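Long-range contacts in importin subunit beta-1 (Saccharomyces cerevisiae, PDB 3ND2), which carries proteins into the nucleus by associating with importin alpha, the adaptor that recognises the classical nuclear localization signal of the cargo: residues A172-S177 against L209-N214; A204-L209 against F245-K250; V105-R110 against P148-R153; T286-S291 against S348-A353; D652-I657 against N693-L698. One frame throughout, in Å; residues are numbered along the deposited sequence.

Contact 1. Residues A172-S177 against L209-N214; sequences ALVSSS and LIFIKN
The phenyl ring of Phe211 is clamped on both faces: Leu173 CD1 sits over one, 3.7 Å from the centroid of the Phe211 ring and only 9° off its normal, while CG2 of the neighbouring Ile210 covers the opposite face. At the ring edge, close to its plane, comes Val174 CG2, 4.2 Å from Phe211 CD1. The Leu173 contact is a CH-pi interaction by its geometry, and CG of that leucine, anti to its carbonyl carbon (chi1 -64°), carries the methyl out over the ring. Cys163 of helix 149-165 touches both Leu173 and Phe211, so the pair also borders the preceding HEAT repeat.

The backbones approach closely here. Phe211 O faces Val174 CA at 3.6 Å, with an angle of 168° at the hydrogen, a nearly straight CA-H...O contact, and Ser177 CB lies 3.2 Å from Phe211 O. Farther along, Val174 CG1 meets Asn214 ND2 at 3.5 Å, the two side chains crossing at about a right angle. Ser177 OG is hydrogen-bonded to Asn215 ND2. Were this phenylalanine an alanine, Leu173 CD1 would probably lose its aromatic partner, and a gap would be likely between it and Ile210. With no conventional hydrogen bond between 172-177 and 209-214, the short helix leading into HEAT 5 and the turn that follows helix 195-208 are joined by dispersion, CH-pi and CH...O contacts, which depend on shape more than on charge.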
# COMPACT_ATOMS: atom_id res chain seq x y z
N ALA A 172 0.67 23.95 -13.38
CA ALA A 172 1.72 24.42 -14.28
C ALA A 172 1.78 23.57 -15.55
O ALA A 172 1.69 24.10 -16.66
CB ALA A 172 3.07 24.42 -13.59
N LEU A 173 1.90 22.26 -15.39
CA LEU A 173 1.97 21.36 -16.52
C LEU A 173 0.65 21.32 -17.28
O LEU A 173 0.64 21.05 -18.49
CB LEU A 173 2.37 19.95 -16.07
CG LEU A 173 3.76 19.72 -15.45
CD1 LEU A 173 3.92 18.26 -15.14
CD2 LEU A 173 4.89 20.17 -16.36
N VAL A 174 -0.45 21.60 -16.59
CA VAL A 174 -1.77 21.72 -17.23
C VAL A 174 -1.82 22.93 -18.16
O VAL A 174 -2.28 22.83 -19.29
CB VAL A 174 -2.93 21.75 -16.19
CG1 VAL A 174 -4.28 22.07 -16.85
CG2 VAL A 174 -3.02 20.42 -15.44
N SER A 175 -1.33 24.08 -17.69
CA SER A 175 -1.35 25.30 -18.49
C SER A 175 -0.43 25.23 -19.72
O SER A 175 -0.68 25.90 -20.72
CB SER A 175 -1.05 26.54 -17.63
OG SER A 175 0.31 26.94 -17.72
N SER A 176 0.63 24.42 -19.68
CA SER A 176 1.46 24.21 -20.87
C SER A 176 1.33 22.80 -21.47
O SER A 176 2.28 22.26 -22.04
CB SER A 176 2.91 24.59 -20.59
OG SER A 176 3.44 23.79 -19.55
N SER A 177 0.12 22.24 -21.39
CA SER A 177 -0.16 20.90 -21.91
C SER A 177 -0.13 20.78 -23.44
O SER A 177 0.09 19.68 -23.97
CB SER A 177 -1.47 20.34 -21.34
OG SER A 177 -2.62 21.00 -21.86
N LEU A 209 -0.44 12.10 -19.14
CA LEU A 209 -1.88 11.96 -19.38
C LEU A 209 -2.81 12.74 -18.47
O LEU A 209 -3.83 13.25 -18.91
CB LEU A 209 -2.27 10.48 -19.41
CG LEU A 209 -1.88 9.71 -20.67
CD1 LEU A 209 -2.30 8.25 -20.53
CD2 LEU A 209 -2.50 10.31 -21.92
N ILE A 210 -2.44 12.84 -17.20
CA ILE A 210 -3.20 13.57 -16.18
C ILE A 210 -3.20 15.07 -16.45
O ILE A 210 -4.17 15.77 -16.11
CB ILE A 210 -2.62 13.25 -14.78
CG1 ILE A 210 -3.28 11.99 -14.24
CG2 ILE A 210 -2.80 14.42 -13.80
CD1 ILE A 210 -2.36 11.13 -13.40
N PHE A 211 -2.14 15.57 -17.07
CA PHE A 211 -1.96 17.00 -17.28
C PHE A 211 -2.55 17.48 -18.62
O PHE A 211 -2.68 18.67 -18.84
CB PHE A 211 -0.48 17.39 -17.13
CG PHE A 211 0.14 16.90 -15.85
CD1 PHE A 211 -0.16 17.51 -14.63
CD2 PHE A 211 1.01 15.81 -15.85
CE1 PHE A 211 0.40 17.04 -13.43
CE2 PHE A 211 1.57 15.34 -14.66
CZ PHE A 211 1.26 15.96 -13.45
N ILE A 212 -2.92 16.53 -19.48
CA ILE A 212 -3.45 16.84 -20.82
C ILE A 212 -4.99 16.70 -20.96
O ILE A 212 -5.50 16.50 -22.07
CB ILE A 212 -2.71 16.03 -21.95
CG1 ILE A 212 -3.08 14.54 -21.92
CG2 ILE A 212 -1.20 16.25 -21.89
CD1 ILE A 212 -2.81 13.81 -23.21
N LYS A 213 -5.71 16.83 -19.85
CA LYS A 213 -7.18 16.69 -19.84
C LYS A 213 -7.92 17.74 -20.69
O LYS A 213 -9.01 17.46 -21.21
CB LYS A 213 -7.73 16.71 -18.41
CG LYS A 213 -7.08 17.76 -17.52
CD LYS A 213 -7.66 17.79 -16.11
CE LYS A 213 -6.95 18.87 -15.27
NZ LYS A 213 -7.78 19.32 -14.12
N ASN A 214 -7.34 18.93 -20.83
CA ASN A 214 -7.91 19.99 -21.65
C ASN A 214 -7.84 19.73 -23.15
O ASN A 214 -8.75 20.11 -23.89
CB ASN A 214 -7.26 21.33 -21.33
CG ASN A 214 -7.70 21.86 -20.00
OD1 ASN A 214 -8.87 21.74 -19.62
ND2 ASN A 214 -6.77 22.46 -19.26

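Contact 2. Residues A204-L209 against F245-K250; sequences ALADSL and FGCLCK
Two helices of successive HEAT repeats, 195-208 of HEAT 5 and 238-255 of HEAT 6, run side by side here; their short segments are inclined by 7° with axes 9.4 Å apart, the near-parallel stacking of equivalent helices in an alpha solenoid.

The apolar part centres on Cys247, directed at the other helix. Leu205 CD2 lies 3.8 Å from Cys247 SG, and Ala206 CB comes up to the same sulfur at 4.3 Å. Leu205 also packs on Leu225 and Val229 of helix 219-233, which ties this spot to the other layer of HEAT 6. Near the C-terminal end of helix 195-208, Leu209 CD1 presses on the aliphatic stem of Lys250, 3.4 Å from Lys250 CB.

The polar part is a single bond across the contact. The lysine chain, bent at chi2 (-114°), reaches over to a main-chain carbonyl, and the carboxylate of Asp207 stands near its ammonium group without touching it. A methionine in its place would probably leave the Ala206 carbonyl without this donor, and Asp207 without the positive charge nearby. Lys250 NZ donates to Ala206 O at 2.7 Å, from 37° above the carbonyl plane.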
# COMPACT_ATOMS: atom_id res chain seq x y z
N ALA A 204 6.86 9.10 -22.23
CA ALA A 204 6.53 10.47 -21.78
C ALA A 204 5.03 10.71 -21.83
O ALA A 204 4.48 11.35 -20.93
CB ALA A 204 7.27 11.51 -22.59
N LEU A 205 4.37 10.19 -22.87
CA LEU A 205 2.92 10.35 -23.03
C LEU A 205 2.14 9.79 -21.86
O LEU A 205 1.29 10.47 -21.30
CB LEU A 205 2.40 9.74 -24.35
CG LEU A 205 0.88 9.78 -24.58
CD1 LEU A 205 0.31 11.20 -24.63
CD2 LEU A 205 0.48 9.00 -25.83
N ALA A 206 2.44 8.55 -21.48
CA ALA A 206 1.86 7.92 -20.30
C ALA A 206 2.01 8.80 -19.06
O ALA A 206 1.09 8.93 -18.25
CB ALA A 206 2.50 6.55 -20.06
N ASP A 207 3.18 9.41 -18.91
CA ASP A 207 3.47 10.24 -17.74
C ASP A 207 2.70 11.56 -17.77
O ASP A 207 2.45 12.15 -16.72
CB ASP A 207 4.96 10.54 -17.66
CG ASP A 207 5.78 9.33 -17.30
OD1 ASP A 207 5.24 8.42 -16.62
OD2 ASP A 207 6.96 9.29 -17.69
N SER A 208 2.32 11.99 -18.97
CA SER A 208 1.68 13.29 -19.15
C SER A 208 0.17 13.28 -19.05
O SER A 208 -0.45 14.33 -18.89
CB SER A 208 2.11 13.89 -20.49
OG SER A 208 1.48 13.22 -21.56
N LEU A 209 -0.44 12.10 -19.14
CA LEU A 209 -1.88 11.96 -19.38
C LEU A 209 -2.81 12.74 -18.47
O LEU A 209 -3.83 13.25 -18.91
CB LEU A 209 -2.27 10.48 -19.41
CG LEU A 209 -1.88 9.71 -20.67
CD1 LEU A 209 -2.30 8.25 -20.53
CD2 LEU A 209 -2.50 10.31 -21.92
N PHE A 245 0.31 0.11 -26.49
CA PHE A 245 -0.79 -0.56 -25.79
C PHE A 245 -0.85 -0.09 -24.35
O PHE A 245 -1.94 0.10 -23.81
CB PHE A 245 -0.73 -2.10 -25.89
CG PHE A 245 -1.20 -2.64 -27.21
CD1 PHE A 245 -2.55 -2.62 -27.55
CD2 PHE A 245 -0.29 -3.15 -28.14
CE1 PHE A 245 -3.00 -3.09 -28.80
CE2 PHE A 245 -0.71 -3.62 -29.38
CZ PHE A 245 -2.07 -3.59 -29.72
N GLY A 246 0.32 0.12 -23.75
CA GLY A 246 0.45 0.78 -22.45
C GLY A 246 -0.22 2.14 -22.36
O GLY A 246 -0.88 2.44 -21.37
N CYS A 247 -0.06 2.96 -23.39
CA CYS A 247 -0.73 4.26 -23.44
C CYS A 247 -2.23 4.11 -23.57
O CYS A 247 -2.97 4.86 -22.93
CB CYS A 247 -0.19 5.12 -24.57
SG CYS A 247 1.45 5.69 -24.19
N LEU A 248 -2.67 3.13 -24.37
CA LEU A 248 -4.10 2.83 -24.55
C LEU A 248 -4.74 2.42 -23.24
O LEU A 248 -5.86 2.85 -22.94
CB LEU A 248 -4.35 1.77 -25.64
CG LEU A 248 -4.10 2.15 -27.12
CD1 LEU A 248 -4.31 0.97 -28.07
CD2 LEU A 248 -4.94 3.35 -27.57
N CYS A 249 -4.02 1.62 -22.46
CA CYS A 249 -4.45 1.23 -21.11
C CYS A 249 -4.65 2.44 -20.22
O CYS A 249 -5.74 2.63 -19.68
CB CYS A 249 -3.42 0.33 -20.44
SG CYS A 249 -3.42 -1.30 -21.03
N LYS A 250 -3.60 3.23 -20.06
CA LYS A 250 -3.66 4.46 -19.25
C LYS A 250 -4.74 5.43 -19.70
O LYS A 250 -5.46 5.98 -18.88
CB LYS A 250 -2.30 5.15 -19.20
CG LYS A 250 -1.60 5.12 -17.84
CD LYS A 250 -1.50 6.53 -17.24
CE LYS A 250 -0.42 6.60 -16.16
NZ LYS A 250 0.11 7.98 -15.97

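Contact 3. Residues V105-R110 against P148-R153; sequences VSIEPR and PENVKR
Arg153 lays one face of its guanidinium against the ring of Pro109, whose CB stands 3.8 Å above the guanidinium plane, offset toward the rim. Bends at chi2 and chi3 (136°) fold the arginine back toward 105-110, and its closest atom to the proline ring, Arg153 NH2, is 3.9 Å from Pro109 CB. The same nitrogen gives a weak hydrogen bond to Pro109 O, 3.3 Å long with an angle of only 128° at the hydrogen, so a van der Waals contact over the face and a bent polar contact share one residue. Ala112 and Asn113 of helix 109-126 also touch the Arg153 side chain.

These segments join HEAT 3 to HEAT 4: the turn leading into helix 109-126 faces the first turns of helix 149-165, each the second helix of its repeat. In that turn Ser106 OG accepts from Glu108 N at 3.2 Å, an ST turn that holds the chain just ahead of Pro109.

Asn150 is directed at the turn, and its amide nitrogen ND2 comes within 3.0 Å of Val105 O. Ile107 reaches the other end of that amide, Ile107 CD1 lying 4.3 Å from Asn150 OD1. Beside it the two valines lie alongside each other, pointing the same way, with Val105 CG1 3.6 Å from Val151 CG2.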
# COMPACT_ATOMS: atom_id res chain seq x y z
N VAL A 105 21.90 17.81 -24.51
CA VAL A 105 22.20 17.43 -25.90
C VAL A 105 23.51 16.65 -26.07
O VAL A 105 23.91 16.33 -27.18
CB VAL A 105 22.12 18.61 -26.90
CG1 VAL A 105 20.69 19.18 -26.95
CG2 VAL A 105 23.15 19.70 -26.57
N SER A 106 24.15 16.33 -24.95
CA SER A 106 25.36 15.53 -24.96
C SER A 106 25.12 14.24 -25.75
O SER A 106 24.05 13.62 -25.65
CB SER A 106 25.81 15.22 -23.53
OG SER A 106 26.95 14.38 -23.50
N ILE A 107 26.11 13.85 -26.53
CA ILE A 107 26.01 12.66 -27.37
C ILE A 107 26.20 11.42 -26.49
O ILE A 107 26.09 10.27 -26.95
CB ILE A 107 27.01 12.77 -28.58
CG1 ILE A 107 26.32 12.47 -29.93
CG2 ILE A 107 28.36 12.06 -28.29
CD1 ILE A 107 25.68 11.10 -30.07
N GLU A 108 26.47 11.67 -25.21
CA GLU A 108 26.64 10.64 -24.20
C GLU A 108 25.32 10.48 -23.43
O GLU A 108 24.95 11.33 -22.64
CB GLU A 108 27.79 11.05 -23.27
CG GLU A 108 28.15 10.02 -22.24
CD GLU A 108 28.85 8.82 -22.84
OE1 GLU A 108 29.82 9.03 -23.61
OE2 GLU A 108 28.42 7.68 -22.53
N PRO A 109 24.59 9.38 -23.69
CA PRO A 109 23.25 9.22 -23.10
C PRO A 109 23.19 9.27 -21.57
O PRO A 109 22.15 9.63 -21.00
CB PRO A 109 22.82 7.84 -23.62
CG PRO A 109 24.07 7.16 -24.02
CD PRO A 109 24.95 8.24 -24.54
N ARG A 110 24.28 8.93 -20.89
CA ARG A 110 24.30 8.95 -19.44
C ARG A 110 24.32 10.37 -18.91
O ARG A 110 23.72 10.66 -17.88
CB ARG A 110 25.47 8.15 -18.91
CG ARG A 110 25.29 6.64 -19.08
CD ARG A 110 25.75 5.94 -17.85
NE ARG A 110 27.19 5.76 -17.82
CZ ARG A 110 27.92 5.69 -16.71
NH1 ARG A 110 27.36 5.83 -15.51
NH2 ARG A 110 29.23 5.52 -16.79
N PRO A 148 18.79 16.05 -34.27
CA PRO A 148 19.48 14.77 -34.04
C PRO A 148 18.62 13.85 -33.17
O PRO A 148 17.79 14.33 -32.39
CB PRO A 148 20.75 15.18 -33.29
CG PRO A 148 20.99 16.58 -33.70
CD PRO A 148 19.65 17.20 -33.91
N GLU A 149 18.82 12.54 -33.33
CA GLU A 149 18.08 11.53 -32.60
C GLU A 149 18.22 11.68 -31.08
O GLU A 149 17.26 11.53 -30.35
CB GLU A 149 18.55 10.13 -33.01
CG GLU A 149 17.70 9.00 -32.44
CD GLU A 149 18.43 7.68 -32.32
OE1 GLU A 149 18.16 6.97 -31.34
OE2 GLU A 149 19.26 7.34 -33.20
N ASN A 150 19.44 11.98 -30.63
CA ASN A 150 19.74 12.12 -29.21
C ASN A 150 19.01 13.30 -28.56
O ASN A 150 18.42 13.16 -27.48
CB ASN A 150 21.25 12.17 -28.97
CG ASN A 150 21.91 13.41 -29.54
OD1 ASN A 150 22.20 13.50 -30.74
ND2 ASN A 150 22.15 14.39 -28.68
N VAL A 151 19.06 14.46 -29.22
CA VAL A 151 18.32 15.65 -28.82
C VAL A 151 16.83 15.33 -28.61
O VAL A 151 16.27 15.63 -27.56
CB VAL A 151 18.53 16.79 -29.86
CG1 VAL A 151 17.63 17.99 -29.61
CG2 VAL A 151 19.99 17.22 -29.89
N LYS A 152 16.21 14.69 -29.60
CA LYS A 152 14.81 14.27 -29.50
C LYS A 152 14.55 13.35 -28.30
O LYS A 152 13.59 13.56 -27.56
CB LYS A 152 14.37 13.53 -30.78
CG LYS A 152 14.34 14.35 -32.05
CD LYS A 152 14.14 13.39 -33.22
CE LYS A 152 13.87 14.10 -34.54
NZ LYS A 152 13.79 13.10 -35.65
N ARG A 153 15.40 12.35 -28.12
CA ARG A 153 15.22 11.33 -27.11
C ARG A 153 15.31 11.91 -25.71
O ARG A 153 14.43 11.65 -24.86
CB ARG A 153 16.27 10.22 -27.30
CG ARG A 153 16.35 9.18 -26.17
CD ARG A 153 17.80 8.68 -26.03
NE ARG A 153 18.25 8.59 -24.64
CZ ARG A 153 19.01 9.50 -24.02
NH1 ARG A 153 19.43 10.59 -24.66
NH2 ARG A 153 19.35 9.32 -22.76

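Contact 4. Residues T286-S291 against S348-A353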
# COMPACT_ATOMS: atom_id res chain seq x y z
N THR A 286 -2.45 -5.94 -24.07
CA THR A 286 -3.85 -5.99 -24.54
C THR A 286 -4.79 -6.61 -23.51
O THR A 286 -5.94 -6.20 -23.37
CB THR A 286 -4.01 -6.75 -25.91
OG1 THR A 286 -3.64 -8.12 -25.74
CG2 THR A 286 -3.14 -6.14 -26.97
N VAL A 287 -4.30 -7.61 -22.78
CA VAL A 287 -5.03 -8.22 -21.68
C VAL A 287 -5.22 -7.22 -20.53
O VAL A 287 -6.27 -7.17 -19.90
CB VAL A 287 -4.31 -9.47 -21.16
CG1 VAL A 287 -4.97 -9.98 -19.91
CG2 VAL A 287 -4.30 -10.56 -22.21
N GLU A 288 -4.18 -6.43 -20.27
CA GLU A 288 -4.24 -5.39 -19.26
C GLU A 288 -5.21 -4.27 -19.66
O GLU A 288 -5.88 -3.69 -18.81
CB GLU A 288 -2.84 -4.84 -18.98
CG GLU A 288 -2.66 -4.28 -17.58
CD GLU A 288 -2.81 -5.33 -16.51
OE1 GLU A 288 -2.44 -6.51 -16.75
OE2 GLU A 288 -3.30 -4.98 -15.41
N PHE A 289 -5.29 -3.99 -20.96
CA PHE A 289 -6.28 -3.06 -21.53
C PHE A 289 -7.69 -3.45 -21.10
O PHE A 289 -8.47 -2.60 -20.69
CB PHE A 289 -6.15 -3.04 -23.05
CG PHE A 289 -7.09 -2.09 -23.75
CD1 PHE A 289 -6.76 -0.75 -23.90
CD2 PHE A 289 -8.29 -2.55 -24.31
CE1 PHE A 289 -7.62 0.13 -24.57
CE2 PHE A 289 -9.15 -1.67 -24.98
CZ PHE A 289 -8.82 -0.32 -25.10
N TRP A 290 -8.00 -4.74 -21.19
CA TRP A 290 -9.33 -5.25 -20.86
C TRP A 290 -9.55 -5.37 -19.36
O TRP A 290 -10.66 -5.14 -18.87
CB TRP A 290 -9.61 -6.56 -21.59
CG TRP A 290 -9.98 -6.29 -23.01
CD1 TRP A 290 -9.14 -6.30 -24.09
CD2 TRP A 290 -11.27 -5.90 -23.50
NE1 TRP A 290 -9.84 -5.95 -25.23
CE2 TRP A 290 -11.15 -5.70 -24.89
CE3 TRP A 290 -12.52 -5.70 -22.89
CZ2 TRP A 290 -12.23 -5.33 -25.70
CZ3 TRP A 290 -13.60 -5.31 -23.70
CH2 TRP A 290 -13.45 -5.14 -25.08
N SER A 291 -8.49 -5.73 -18.64
CA SER A 291 -8.45 -5.62 -17.17
C SER A 291 -8.83 -4.22 -16.71
O SER A 291 -9.65 -4.07 -15.82
CB SER A 291 -7.08 -6.02 -16.63
OG SER A 291 -6.89 -7.42 -16.74
N SER A 348 -0.07 -15.56 -19.23
CA SER A 348 -1.00 -16.52 -18.62
C SER A 348 -1.52 -16.04 -17.25
O SER A 348 -2.65 -16.33 -16.89
CB SER A 348 -0.37 -17.91 -18.50
OG SER A 348 0.54 -17.97 -17.42
N MET A 349 -0.68 -15.29 -16.53
CA MET A 349 -1.05 -14.68 -15.24
C MET A 349 -1.92 -13.44 -15.44
O MET A 349 -2.81 -13.18 -14.63
CB MET A 349 0.20 -14.32 -14.43
CG MET A 349 1.10 -15.51 -14.10
SD MET A 349 2.46 -15.09 -12.99
CE MET A 349 3.29 -16.68 -12.85
N SER A 350 -1.62 -12.67 -16.49
CA SER A 350 -2.42 -11.53 -16.93
C SER A 350 -3.83 -11.99 -17.26
O SER A 350 -4.80 -11.36 -16.84
CB SER A 350 -1.82 -10.89 -18.19
OG SER A 350 -0.80 -9.96 -17.89
N ALA A 351 -3.92 -13.09 -18.01
CA ALA A 351 -5.19 -13.65 -18.46
C ALA A 351 -6.05 -14.11 -17.28
O ALA A 351 -7.22 -13.77 -17.19
CB ALA A 351 -4.96 -14.81 -19.44
N GLY A 352 -5.44 -14.87 -16.37
CA GLY A 352 -6.12 -15.33 -15.15
C GLY A 352 -6.72 -14.16 -14.39
O GLY A 352 -7.88 -14.21 -14.03
N ALA A 353 -5.92 -13.10 -14.20
CA ALA A 353 -6.34 -11.85 -13.54
C ALA A 353 -7.46 -11.09 -14.26
O ALA A 353 -8.36 -10.56 -13.62
CB ALA A 353 -5.14 -10.93 -13.33
O HOH W 1 -4.76 -8.83 -16.33
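Helix segments 286-291 and 348-353 run nearly parallel, at a signed crossing angle of 17° with axes 9.2 Å apart, and the closest pair of CA atoms is Val287 and Ala351. This is the stacking of equivalent helices in consecutive HEAT repeats, here the second helices of HEAT 7 and HEAT 8.

Val287 makes the direct contact. With CG1 anti to the backbone N (chi1 172°), that methyl is laid against the main chain of Ser350: Val287 CG1 lies 3.4 Å from Ser350 O, and 3.7 Å from Ser350 CB. Val287 also packs on Leu332 of helix 317-332, a residue that Ala351 touches as well, so both helices rest on the same leucine of the other layer of HEAT 8.

The polar side of the contact is bridged rather than bonded directly. Ser350 OG is hydrogen-bonded to Trp345 NE1, while the Ser350 carbonyl turns to the other helix through a water molecule. Glu288, bent at chi2 (64°), brings its carboxylate round to the same water, which gives Glu288 OE1 a weak bond of 3.3 Å. The water's other two links are shorter: it donates to Ser350 O at 2.6 Å and lies 2.6 Å from Ser291 OG.

Contact 5. Residues D652-I657 against N693-L698; sequences DSPVSI and NARREL
Arg695 starts out extended, CG anti to the backbone N (chi1 -178°), and then bends at chi3 (-88°), which swings its guanidinium across the ring of Pro654. Ile657 has CG1 anti to its carbonyl carbon (chi1 -78°), and its chain runs across the aliphatic part of that arginine at about a right angle. Ile657 CD1 lies 3.6 Å from Arg695 CD.

Pro654 CB lies over one face of the guanidinium, and Pro654 CD is close to Arg695 NH2; the carbonyl carbon of Ser653 comes at the edge, near the plane. The group is also met from its own segment: Arg695 NH1 forms a salt bridge with Glu697 OE1 at 3.0 Å, although the hydrogen bonds in it are weak, and Glu697 OE2 sits at the guanidinium edge, in its plane. This pairing may limit rotation of the guanidinium above the proline.

The arrangement belongs to the junction of HEAT 15 and HEAT 16, where the turn into helix 655-670 meets the loop between helices 675-690 and 698-713. That loop contains a type I beta turn from Arg695 to Leu698, closed by Leu698 N to Arg695 O at 3.2 Å, and a backbone hydrogen bond joins Arg695 to Val651, just ahead of 652-657.

Beyond the arginine, apolar groups meet each other and main-chain oxygens, with no hydrogen bond across the contact. Leu698 CB lies 3.8 Å from Ile657 CD1, and Leu698 CD1 approaches Ser656 O at 3.7 Å. Ser656 OG donates to Ser653 O at 2.7 Å, nearly in line with the carbonyl bond, and Ser656 N binds that oxygen too. At the far end Asp652 CB rests 3.5 Å from Asn693 O.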
# COMPACT_ATOMS: atom_id res chain seq x y z
N ASP A 652 12.98 7.64 14.00
CA ASP A 652 13.04 7.32 12.57
C ASP A 652 13.04 5.80 12.31
O ASP A 652 13.38 5.34 11.22
CB ASP A 652 14.26 7.97 11.92
CG ASP A 652 15.54 7.80 12.74
OD1 ASP A 652 16.48 8.61 12.54
OD2 ASP A 652 15.62 6.87 13.57
N SER A 653 12.65 5.04 13.33
CA SER A 653 12.67 3.59 13.27
C SER A 653 11.30 3.02 13.67
O SER A 653 10.66 3.56 14.58
CB SER A 653 13.77 3.07 14.20
OG SER A 653 14.46 1.96 13.64
N PRO A 654 10.82 1.96 12.98
CA PRO A 654 9.48 1.43 13.26
C PRO A 654 9.30 0.83 14.67
O PRO A 654 8.16 0.57 15.09
CB PRO A 654 9.26 0.37 12.18
CG PRO A 654 10.60 0.03 11.68
CD PRO A 654 11.49 1.22 11.89
N VAL A 655 10.40 0.64 15.39
CA VAL A 655 10.34 0.15 16.77
C VAL A 655 9.73 1.21 17.72
O VAL A 655 9.13 0.86 18.74
CB VAL A 655 11.71 -0.42 17.25
CG1 VAL A 655 12.76 0.67 17.42
CG2 VAL A 655 11.54 -1.22 18.54
N SER A 656 9.87 2.49 17.37
CA SER A 656 9.31 3.57 18.20
C SER A 656 7.78 3.60 18.16
O SER A 656 7.13 3.98 19.13
CB SER A 656 9.86 4.93 17.77
OG SER A 656 9.55 5.20 16.43
N ILE A 657 7.22 3.20 17.02
CA ILE A 657 5.77 3.09 16.84
C ILE A 657 5.26 1.90 17.65
O ILE A 657 4.17 1.95 18.23
CB ILE A 657 5.40 2.93 15.33
CG1 ILE A 657 5.47 4.28 14.60
CG2 ILE A 657 4.00 2.32 15.15
CD1 ILE A 657 6.86 4.76 14.28
N ASN A 693 13.06 14.77 13.33
CA ASN A 693 13.63 13.53 12.77
C ASN A 693 12.68 12.33 12.86
O ASN A 693 13.07 11.19 12.56
CB ASN A 693 14.99 13.20 13.41
CG ASN A 693 16.16 13.81 12.65
OD1 ASN A 693 16.07 14.91 12.10
ND2 ASN A 693 17.28 13.09 12.62
N ALA A 694 11.43 12.60 13.23
CA ALA A 694 10.42 11.58 13.45
C ALA A 694 9.85 10.99 12.17
O ALA A 694 9.53 11.71 11.23
CB ALA A 694 9.30 12.13 14.33
N ARG A 695 9.74 9.67 12.17
CA ARG A 695 9.00 8.92 11.16
C ARG A 695 7.55 9.37 11.19
O ARG A 695 6.98 9.60 12.27
CB ARG A 695 9.11 7.42 11.45
CG ARG A 695 8.43 6.50 10.46
CD ARG A 695 8.36 5.07 11.01
NE ARG A 695 9.55 4.28 10.69
CZ ARG A 695 9.78 3.72 9.50
NH1 ARG A 695 8.91 3.86 8.50
NH2 ARG A 695 10.88 3.01 9.30
N ARG A 696 6.94 9.52 10.01
CA ARG A 696 5.58 10.05 9.90
C ARG A 696 4.51 9.20 10.60
O ARG A 696 3.57 9.75 11.15
CB ARG A 696 5.20 10.32 8.44
CG ARG A 696 5.38 9.14 7.48
CD ARG A 696 4.77 9.48 6.12
NE ARG A 696 5.22 10.79 5.66
CZ ARG A 696 4.57 11.56 4.79
NH1 ARG A 696 3.41 11.18 4.26
NH2 ARG A 696 5.09 12.73 4.45
N GLU A 697 4.68 7.87 10.58
CA GLU A 697 3.72 6.95 11.19
C GLU A 697 3.58 7.12 12.72
O GLU A 697 2.69 6.53 13.34
CB GLU A 697 4.07 5.48 10.89
CG GLU A 697 4.10 5.10 9.42
CD GLU A 697 5.49 4.75 8.93
OE1 GLU A 697 6.00 3.67 9.31
OE2 GLU A 697 6.08 5.54 8.15
N LEU A 698 4.47 7.92 13.30
CA LEU A 698 4.55 8.09 14.75
C LEU A 698 3.62 9.19 15.27
O LEU A 698 3.13 9.11 16.40
CB LEU A 698 6.01 8.36 15.18
CG LEU A 698 6.40 8.37 16.66
CD1 LEU A 698 6.21 7.01 17.31
CD2 LEU A 698 7.84 8.83 16.81

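All five contacts tie together parts of one HEAT-repeat solenoid, and along the chain the order is contact 3, then the interleaved contacts 1 and 2, then 4, then 5. Contacts 1 and 2 share Leu209, their centres 14 Å apart, so the residue just after helix 195-208 belongs to a segment of each. Contact 2 touches contact 4, 17 Å away between centres, where helix 238-255 packs on helix 280-306: Cys249 SG is 3.3 Å from Phe289 N. Contact 3 lies 23 Å from contact 2, centre to centre. Contact 5, across the chain's centre from contacts 2 and 4, shows repeat-to-repeat joining continuing into the C-terminal part of the superhelix.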